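Local atomic coordinates of uncharacterized protein Q99UF4 (Staphylococcus aureus, PDB entry 3B2N), a protein that is a LuxR-family response regulator that probably takes up a phosphoryl group on its receiver domain and controls transcription by binding DNA. Residues I7-Q12 with A33-G38. Sequence-based numbering, arbitrary orientation.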
loop_
_atom_site.group_PDB
_atom_site.type_symbol
_atom_site.label_atom_id
_atom_site.label_comp_id
_atom_site.label_asym_id
_atom_site.label_seq_id
_atom_site.Cartn_x
_atom_site.Cartn_y
_atom_site.Cartn_z
ATOM N N ILE A 7 -0.539 6.303 -3.320
ATOM C CA ILE A 7 -1.452 6.574 -2.229
ATOM C C ILE A 7 -1.044 5.645 -1.080
ATOM O O ILE A 7 -0.663 4.488 -1.304
ATOM C CB ILE A 7 -2.958 6.369 -2.662
ATOM C CG1 ILE A 7 -3.373 7.472 -3.647
ATOM C CG2 ILE A 7 -3.896 6.289 -1.381
ATOM C CD1 ILE A 7 -4.794 7.390 -4.252
ATOM N N ILE A 8 -1.142 6.136 0.155
ATOM C CA ILE A 8 -0.734 5.357 1.314
ATOM C C ILE A 8 -1.901 5.212 2.227
ATOM O O ILE A 8 -2.515 6.218 2.618
ATOM C CB ILE A 8 0.406 6.006 2.105
ATOM C CG1 ILE A 8 1.630 6.146 1.178
ATOM C CG2 ILE A 8 0.704 5.129 3.422
ATOM C CD1 ILE A 8 2.742 6.991 1.749
ATOM N N ALA A 9 -2.266 3.972 2.529
ATOM C CA ALA A 9 -3.369 3.814 3.480
ATOM C C ALA A 9 -2.755 3.041 4.654
ATOM O O ALA A 9 -2.317 1.885 4.495
ATOM C CB ALA A 9 -4.549 3.028 2.834
ATOM N N GLU A 10 -2.726 3.647 5.825
ATOM C CA GLU A 10 -2.109 3.035 6.989
ATOM C C GLU A 10 -2.857 3.402 8.294
ATOM O O GLU A 10 -3.216 4.570 8.539
ATOM C CB GLU A 10 -0.608 3.413 7.041
ATOM C CG GLU A 10 0.033 3.408 8.483
ATOM C CD GLU A 10 0.127 1.983 9.084
ATOM O OE1 GLU A 10 0.434 1.014 8.338
ATOM O OE2 GLU A 10 -0.152 1.825 10.294
ATOM N N ASP A 11 -3.102 2.403 9.127
ATOM C CA ASP A 11 -3.970 2.621 10.270
ATOM C C ASP A 11 -3.318 3.563 11.273
ATOM O O ASP A 11 -3.966 4.390 11.838
ATOM C CB ASP A 11 -4.262 1.291 10.956
ATOM C CG ASP A 11 -5.274 1.443 12.075
ATOM O OD1 ASP A 11 -4.884 1.289 13.230
ATOM O OD2 ASP A 11 -6.438 1.812 11.817
ATOM N N GLN A 12 -2.004 3.483 11.455
ATOM C CA GLN A 12 -1.446 4.213 12.548
ATOM C C GLN A 12 -0.972 5.580 12.020
ATOM O O GLN A 12 -0.145 5.644 11.101
ATOM C CB GLN A 12 -0.291 3.410 13.162
ATOM C CG GLN A 12 0.359 4.107 14.339
ATOM C CD GLN A 12 1.672 3.484 14.612
ATOM O OE1 GLN A 12 2.683 3.967 14.122
ATOM N NE2 GLN A 12 1.684 2.394 15.377
ATOM N N ALA A 33 -2.300 11.128 -1.897
ATOM C CA ALA A 33 -3.298 11.088 -0.832
ATOM C C ALA A 33 -2.820 10.096 0.216
ATOM O O ALA A 33 -2.097 9.173 -0.135
ATOM C CB ALA A 33 -4.685 10.627 -1.408
ATOM N N ASP A 34 -3.237 10.259 1.468
ATOM C CA ASP A 34 -2.981 9.236 2.461
ATOM C C ASP A 34 -4.178 9.145 3.422
ATOM O O ASP A 34 -4.888 10.137 3.604
ATOM C CB ASP A 34 -1.713 9.566 3.235
ATOM C CG ASP A 34 -1.892 10.738 4.169
ATOM O OD1 ASP A 34 -1.732 11.890 3.712
ATOM O OD2 ASP A 34 -2.199 10.516 5.357
ATOM N N THR A 35 -4.394 7.992 4.064
ATOM C CA THR A 35 -5.600 7.837 4.906
ATOM C C THR A 35 -5.425 6.657 5.834
ATOM O O THR A 35 -4.570 5.820 5.603
ATOM C CB THR A 35 -6.927 7.644 4.044
ATOM O OG1 THR A 35 -8.038 7.415 4.898
ATOM C CG2 THR A 35 -6.815 6.435 3.109
ATOM N N ASP A 36 -6.242 6.588 6.864
ATOM C CA ASP A 36 -6.230 5.458 7.783
ATOM C C ASP A 36 -7.441 4.564 7.549
ATOM O O ASP A 36 -7.683 3.634 8.288
ATOM C CB ASP A 36 -6.173 5.930 9.229
ATOM C CG ASP A 36 -7.402 6.732 9.647
ATOM O OD1 ASP A 36 -7.534 7.004 10.857
ATOM O OD2 ASP A 36 -8.229 7.097 8.804
ATOM N N ASN A 37 -8.176 4.816 6.496
ATOM C CA ASN A 37 -9.441 4.078 6.272
ATOM C C ASN A 37 -9.473 3.438 4.894
ATOM O O ASN A 37 -9.282 4.120 3.867
ATOM C CB ASN A 37 -10.635 5.027 6.471
ATOM C CG ASN A 37 -11.971 4.327 6.337
ATOM O OD1 ASN A 37 -12.343 3.852 5.265
ATOM N ND2 ASN A 37 -12.719 4.298 7.419
ATOM N N GLY A 38 -9.720 2.128 4.841
ATOM C CA GLY A 38 -9.637 1.417 3.549
ATOM C C GLY A 38 -10.737 1.781 2.548
ATOM O O GLY A 38 -10.523 1.735 1.330
HETATM O O HOH W 1 -5.540 5.837 12.951
HETATM O O HOH W 2 -7.610 4.137 11.674
#
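Ala9 and Thr35 lie side by side on neighbouring parallel strands, and the Ala9 CB meets the methyl CG2 of Thr35 at 4.1 Å. The threonine is turned with OG1 anti to its own N (chi1 176°), which leaves CG2 on the side of Ala9. OG1 accepts from Asn37 N, 3.1 Å away, in an ST turn, and is also hydrogen-bonded to Asp40. On the same face Ile7 lays CG1 alongside the CB of Ala33, while its CG2 sits 3.6 Å from Ala33 O. Leu44 and Ala41 of helix 38-48 pack against this face.

The backbones are joined by a short ladder. Ile8 N gives to Ala33 O, Thr35 N to Ile8 O, and Glu10 N to Thr35 O at 2.9 Å. Strands 4-9 and 29-35 with helix 13-26 form the first beta-alpha-beta unit of the CheY-like receiver fold, and 29-35 is an edge strand of the sheet. On the other face Ile8 and Asp34 are paired through their CB atoms, 4.3 Å apart. The carboxylate of Asp34 leads away from Ile8 to a salt bridge with Arg16 of that helix.

Past the strand ends, Asp36 sets its CB 3.3 Å from Glu10 O. The side chains of Asp11 and Asp36 do not touch; OD2 of Asp11 and OD1 of Asp36 stay 5.4 Å apart. One water lies between those two oxygens, its bond to Asp36 weak. Glu10 OE2 takes Gln12 N at 2.7 Å, from 28° out of the carboxylate plane, and OE1 forms a salt bridge with Lys106.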